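Local coordinates for protein MATE family efflux transporter (Vibrio cholerae, PDB 6IDP) that probably exports drugs and other toxic compounds across the bacterial inner membrane, changing conformation in a proton-dependent way, at residues P46-Q57 / V126-W137. Sequence-based numbering, arbitrary orientation.
Sequences PLAAQGFTMPIQ and VFAIIDHYWLWW
Trp137 lays its indole against the junction between helix 44-51 and helix 54-80, and Thr53 meets it there with a methyl group. Thr53 CG2 stands over one face of the six-membered ring of Trp137, 3.7 Å from its centroid and 14° off the normal, a CH-pi contact. Trp137 CG is anti to its backbone N (chi1 -176°), which carries the broad ring across to helix 54-80. There Gln57 CB approaches the ring edge at Trp137 CZ2 (3.5 Å) and Ile56 CG2 packs against Trp137 CZ3 (3.6 Å). Threonine suits this buried corner because its two branches do different work. While the methyl covers Trp137, Thr53 OG1 donates to the carbonyl Ala49 O (2.6 Å), one turn back in helix 44-51, and accepts a weak hydrogen bond from Trp134 NE1 (3.4 Å). The same oxygen lies at the edge of the Tyr133 ring, near its plane. Both segments belong to the first MatE family region of this all-helical transporter, where the short helix 44-51 and the start of helix 54-80 pack on helix 124-156, the axes of 46-51 and 126-137 crossing at -65°. Small Ala49 lets the backbones come close: its CB touches Ile130 CD1 (3.6 Å) and Ile129 CG2 (3.9 Å), while Val126 CG2 reaches Ala48 CB (4.0 Å). Trp134 also touches Arg113 and Tyr110.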
loop_
_atom_site.group_PDB
_atom_site.type_symbol
_atom_site.label_atom_id
_atom_site.label_comp_id
_atom_site.label_asym_id
_atom_site.label_seq_id
_atom_site.Cartn_x
_atom_site.Cartn_y
_atom_site.Cartn_z
ATOM N N PRO A 46 9.368 -18.283 17.875
ATOM C CA PRO A 46 9.478 -17.839 16.479
ATOM C C PRO A 46 8.383 -16.850 16.077
ATOM O O PRO A 46 8.679 -15.848 15.425
ATOM C CB PRO A 46 9.347 -19.142 15.685
ATOM C CG PRO A 46 9.812 -20.198 16.623
ATOM C CD PRO A 46 9.334 -19.755 17.972
ATOM N N LEU A 47 7.142 -17.129 16.461
ATOM C CA LEU A 47 6.027 -16.241 16.143
ATOM C C LEU A 47 6.166 -14.897 16.851
ATOM O O LEU A 47 5.795 -13.858 16.302
ATOM C CB LEU A 47 4.696 -16.898 16.508
ATOM C CG LEU A 47 4.101 -17.815 15.439
ATOM C CD1 LEU A 47 2.943 -18.627 15.998
ATOM C CD2 LEU A 47 3.647 -16.995 14.241
ATOM N N ALA A 48 6.701 -14.921 18.067
ATOM C CA ALA A 48 6.992 -13.688 18.787
ATOM C C ALA A 48 8.026 -12.885 18.011
ATOM O O ALA A 48 7.847 -11.693 17.774
ATOM C CB ALA A 48 7.485 -13.983 20.197
ATOM N N ALA A 49 9.101 -13.559 17.610
ATOM C CA ALA A 49 10.147 -12.959 16.789
ATOM C C ALA A 49 9.566 -12.338 15.522
ATOM O O ALA A 49 9.942 -11.234 15.128
ATOM C CB ALA A 49 11.194 -13.999 16.433
ATOM N N GLN A 50 8.644 -13.061 14.893
ATOM C CA GLN A 50 7.953 -12.590 13.699
ATOM C C GLN A 50 7.130 -11.341 13.998
ATOM O O GLN A 50 7.110 -10.395 13.210
ATOM C CB GLN A 50 7.053 -13.696 13.141
ATOM C CG GLN A 50 6.080 -13.252 12.060
ATOM C CD GLN A 50 6.708 -13.218 10.682
ATOM O OE1 GLN A 50 7.889 -12.909 10.530
ATOM N NE2 GLN A 50 5.918 -13.546 9.665
ATOM N N GLY A 51 6.453 -11.350 15.143
ATOM C CA GLY A 51 5.617 -10.237 15.553
ATOM C C GLY A 51 6.387 -8.952 15.784
ATOM O O GLY A 51 5.902 -7.864 15.473
ATOM N N PHE A 52 7.592 -9.075 16.331
ATOM C CA PHE A 52 8.448 -7.914 16.561
ATOM C C PHE A 52 9.134 -7.452 15.275
ATOM O O PHE A 52 9.857 -6.457 15.276
ATOM C CB PHE A 52 9.504 -8.224 17.628
ATOM C CG PHE A 52 8.965 -8.253 19.031
ATOM C CD1 PHE A 52 8.850 -7.086 19.769
ATOM C CD2 PHE A 52 8.588 -9.451 19.620
ATOM C CE1 PHE A 52 8.358 -7.113 21.064
ATOM C CE2 PHE A 52 8.097 -9.484 20.911
ATOM C CZ PHE A 52 7.984 -8.314 21.635
ATOM N N THR A 53 8.910 -8.176 14.183
ATOM C CA THR A 53 9.507 -7.825 12.898
ATOM C C THR A 53 8.516 -7.022 12.053
ATOM O O THR A 53 8.903 -6.314 11.124
ATOM C CB THR A 53 9.966 -9.085 12.125
ATOM O OG1 THR A 53 10.647 -9.976 13.020
ATOM C CG2 THR A 53 10.904 -8.713 10.985
ATOM N N MET A 54 7.235 -7.131 12.389
ATOM C CA MET A 54 6.187 -6.385 11.694
ATOM C C MET A 54 6.381 -4.856 11.715
ATOM O O MET A 54 6.226 -4.213 10.676
ATOM C CB MET A 54 4.814 -6.743 12.274
ATOM C CG MET A 54 4.357 -8.162 11.957
ATOM S SD MET A 54 4.483 -8.554 10.200
ATOM C CE MET A 54 3.656 -10.142 10.141
ATOM N N PRO A 55 6.719 -4.265 12.879
ATOM C CA PRO A 55 6.885 -2.804 12.859
ATOM C C PRO A 55 8.070 -2.334 12.017
ATOM O O PRO A 55 7.967 -1.301 11.354
ATOM C CB PRO A 55 7.100 -2.454 14.336
ATOM C CG PRO A 55 7.610 -3.705 14.951
ATOM C CD PRO A 55 6.891 -4.806 14.241
ATOM N N ILE A 56 9.174 -3.075 12.038
ATOM C CA ILE A 56 10.338 -2.702 11.245
ATOM C C ILE A 56 10.033 -2.904 9.761
ATOM O O ILE A 56 10.647 -2.275 8.900
ATOM C CB ILE A 56 11.598 -3.511 11.656
ATOM C CG1 ILE A 56 12.870 -2.708 11.381
ATOM C CG2 ILE A 56 11.650 -4.860 10.957
ATOM C CD1 ILE A 56 12.978 -1.446 12.203
ATOM N N GLN A 57 9.061 -3.765 9.473
ATOM C CA GLN A 57 8.631 -4.015 8.104
ATOM C C GLN A 57 7.818 -2.846 7.567
ATOM O O GLN A 57 7.980 -2.448 6.414
ATOM C CB GLN A 57 7.811 -5.303 8.022
ATOM C CG GLN A 57 7.411 -5.702 6.611
ATOM C CD GLN A 57 6.497 -6.910 6.593
ATOM O OE1 GLN A 57 5.421 -6.896 7.189
ATOM N NE2 GLN A 57 6.926 -7.968 5.915
ATOM N N VAL A 126 13.803 -13.146 22.831
ATOM C CA VAL A 126 13.579 -12.976 21.397
ATOM C C VAL A 126 14.882 -12.646 20.665
ATOM O O VAL A 126 15.067 -13.011 19.499
ATOM C CB VAL A 126 12.511 -11.872 21.142
ATOM C CG1 VAL A 126 12.893 -10.956 19.986
ATOM C CG2 VAL A 126 11.142 -12.500 20.918
ATOM N N PHE A 127 15.792 -11.987 21.378
ATOM C CA PHE A 127 17.053 -11.498 20.823
ATOM C C PHE A 127 17.883 -12.600 20.156
ATOM O O PHE A 127 18.536 -12.364 19.136
ATOM C CB PHE A 127 17.881 -10.824 21.926
ATOM C CG PHE A 127 17.329 -9.493 22.391
ATOM C CD1 PHE A 127 16.030 -9.381 22.864
ATOM C CD2 PHE A 127 18.126 -8.360 22.379
ATOM C CE1 PHE A 127 15.532 -8.164 23.297
ATOM C CE2 PHE A 127 17.633 -7.140 22.812
ATOM C CZ PHE A 127 16.335 -7.042 23.272
ATOM N N ALA A 128 17.851 -13.799 20.734
ATOM C CA ALA A 128 18.599 -14.937 20.207
ATOM C C ALA A 128 18.169 -15.301 18.786
ATOM O O ALA A 128 18.999 -15.641 17.943
ATOM C CB ALA A 128 18.439 -16.139 21.126
ATOM N N ILE A 129 16.867 -15.226 18.531
ATOM C CA ILE A 129 16.321 -15.568 17.223
ATOM C C ILE A 129 16.507 -14.426 16.220
ATOM O O ILE A 129 16.812 -14.665 15.051
ATOM C CB ILE A 129 14.824 -15.929 17.321
ATOM C CG1 ILE A 129 14.612 -17.057 18.335
ATOM C CG2 ILE A 129 14.277 -16.337 15.962
ATOM C CD1 ILE A 129 13.177 -17.537 18.426
ATOM N N ILE A 130 16.339 -13.189 16.683
ATOM C CA ILE A 130 16.467 -12.012 15.822
ATOM C C ILE A 130 17.894 -11.852 15.287
ATOM O O ILE A 130 18.094 -11.365 14.169
ATOM C CB ILE A 130 16.026 -10.721 16.571
ATOM C CG1 ILE A 130 14.634 -10.282 16.111
ATOM C CG2 ILE A 130 16.998 -9.573 16.343
ATOM C CD1 ILE A 130 13.583 -11.350 16.228
ATOM N N ASP A 131 18.877 -12.285 16.074
ATOM C CA ASP A 131 20.286 -12.189 15.689
ATOM C C ASP A 131 20.572 -12.821 14.331
ATOM O O ASP A 131 21.412 -12.333 13.575
ATOM C CB ASP A 131 21.180 -12.839 16.752
ATOM C CG ASP A 131 21.727 -11.837 17.752
ATOM O OD1 ASP A 131 21.808 -10.638 17.413
ATOM O OD2 ASP A 131 22.085 -12.253 18.873
ATOM N N HIS A 132 19.870 -13.905 14.018
ATOM C CA HIS A 132 20.064 -14.567 12.735
ATOM C C HIS A 132 18.875 -14.371 11.790
ATOM O O HIS A 132 19.042 -14.382 10.570
ATOM C CB HIS A 132 20.341 -16.061 12.939
ATOM C CG HIS A 132 19.271 -16.780 13.700
ATOM N ND1 HIS A 132 18.164 -17.327 13.089
ATOM C CD2 HIS A 132 19.144 -17.049 15.021
ATOM C CE1 HIS A 132 17.398 -17.899 14.001
ATOM N NE2 HIS A 132 17.970 -17.744 15.182
ATOM N N TYR A 133 17.681 -14.177 12.344
ATOM C CA TYR A 133 16.495 -14.021 11.505
ATOM C C TYR A 133 16.518 -12.721 10.705
ATOM O O TYR A 133 16.165 -12.714 9.527
ATOM C CB TYR A 133 15.213 -14.089 12.342
ATOM C CG TYR A 133 13.959 -13.873 11.521
ATOM C CD1 TYR A 133 13.718 -14.627 10.379
ATOM C CD2 TYR A 133 13.019 -12.917 11.885
ATOM C CE1 TYR A 133 12.579 -14.433 9.621
ATOM C CE2 TYR A 133 11.873 -12.718 11.131
ATOM C CZ TYR A 133 11.660 -13.481 10.003
ATOM O OH TYR A 133 10.525 -13.291 9.249
ATOM N N TRP A 134 16.939 -11.627 11.334
ATOM C CA TRP A 134 16.940 -10.329 10.661
ATOM C C TRP A 134 17.983 -10.252 9.553
ATOM O O TRP A 134 17.841 -9.461 8.625
ATOM C CB TRP A 134 17.162 -9.194 11.665
ATOM C CG TRP A 134 15.909 -8.773 12.370
ATOM C CD1 TRP A 134 14.757 -9.493 12.489
ATOM C CD2 TRP A 134 15.675 -7.528 13.044
ATOM N NE1 TRP A 134 13.824 -8.779 13.200
ATOM C CE2 TRP A 134 14.362 -7.570 13.553
ATOM C CE3 TRP A 134 16.448 -6.385 13.270
ATOM C CZ2 TRP A 134 13.805 -6.515 14.273
ATOM C CZ3 TRP A 134 15.893 -5.338 13.986
ATOM C CH2 TRP A 134 14.585 -5.411 14.478
ATOM N N LEU A 135 19.028 -11.066 9.651
ATOM C CA LEU A 135 20.007 -11.161 8.575
ATOM C C LEU A 135 19.318 -11.592 7.287
ATOM O O LEU A 135 19.396 -10.905 6.264
ATOM C CB LEU A 135 21.125 -12.140 8.939
ATOM C CG LEU A 135 22.090 -11.648 10.018
ATOM C CD1 LEU A 135 23.106 -12.722 10.373
ATOM C CD2 LEU A 135 22.784 -10.376 9.556
ATOM N N TRP A 136 18.628 -12.726 7.350
ATOM C CA TRP A 136 17.887 -13.230 6.203
ATOM C C TRP A 136 16.711 -12.327 5.850
ATOM O O TRP A 136 16.440 -12.081 4.673
ATOM C CB TRP A 136 17.385 -14.649 6.474
ATOM C CG TRP A 136 18.478 -15.652 6.671
ATOM C CD1 TRP A 136 18.911 -16.170 7.858
ATOM C CD2 TRP A 136 19.275 -16.267 5.650
ATOM N NE1 TRP A 136 19.929 -17.067 7.638
ATOM C CE2 TRP A 136 20.171 -17.144 6.292
ATOM C CE3 TRP A 136 19.320 -16.157 4.257
ATOM C CZ2 TRP A 136 21.099 -17.908 5.588
ATOM C CZ3 TRP A 136 20.240 -16.919 3.561
ATOM C CH2 TRP A 136 21.117 -17.781 4.226
ATOM N N TRP A 137 16.014 -11.829 6.867
ATOM C CA TRP A 137 14.794 -11.071 6.623
ATOM C C TRP A 137 15.059 -9.696 6.013
ATOM O O TRP A 137 14.344 -9.276 5.108
ATOM C CB TRP A 137 13.975 -10.911 7.907
ATOM C CG TRP A 137 12.692 -10.212 7.625
ATOM C CD1 TRP A 137 11.522 -10.781 7.219
ATOM C CD2 TRP A 137 12.458 -8.801 7.672
ATOM N NE1 TRP A 137 10.568 -9.814 7.028
ATOM C CE2 TRP A 137 11.118 -8.589 7.299
ATOM C CE3 TRP A 137 13.250 -7.698 8.002
ATOM C CZ2 TRP A 137 10.551 -7.319 7.248
ATOM C CZ3 TRP A 137 12.686 -6.439 7.951
ATOM C CH2 TRP A 137 11.350 -6.260 7.578
#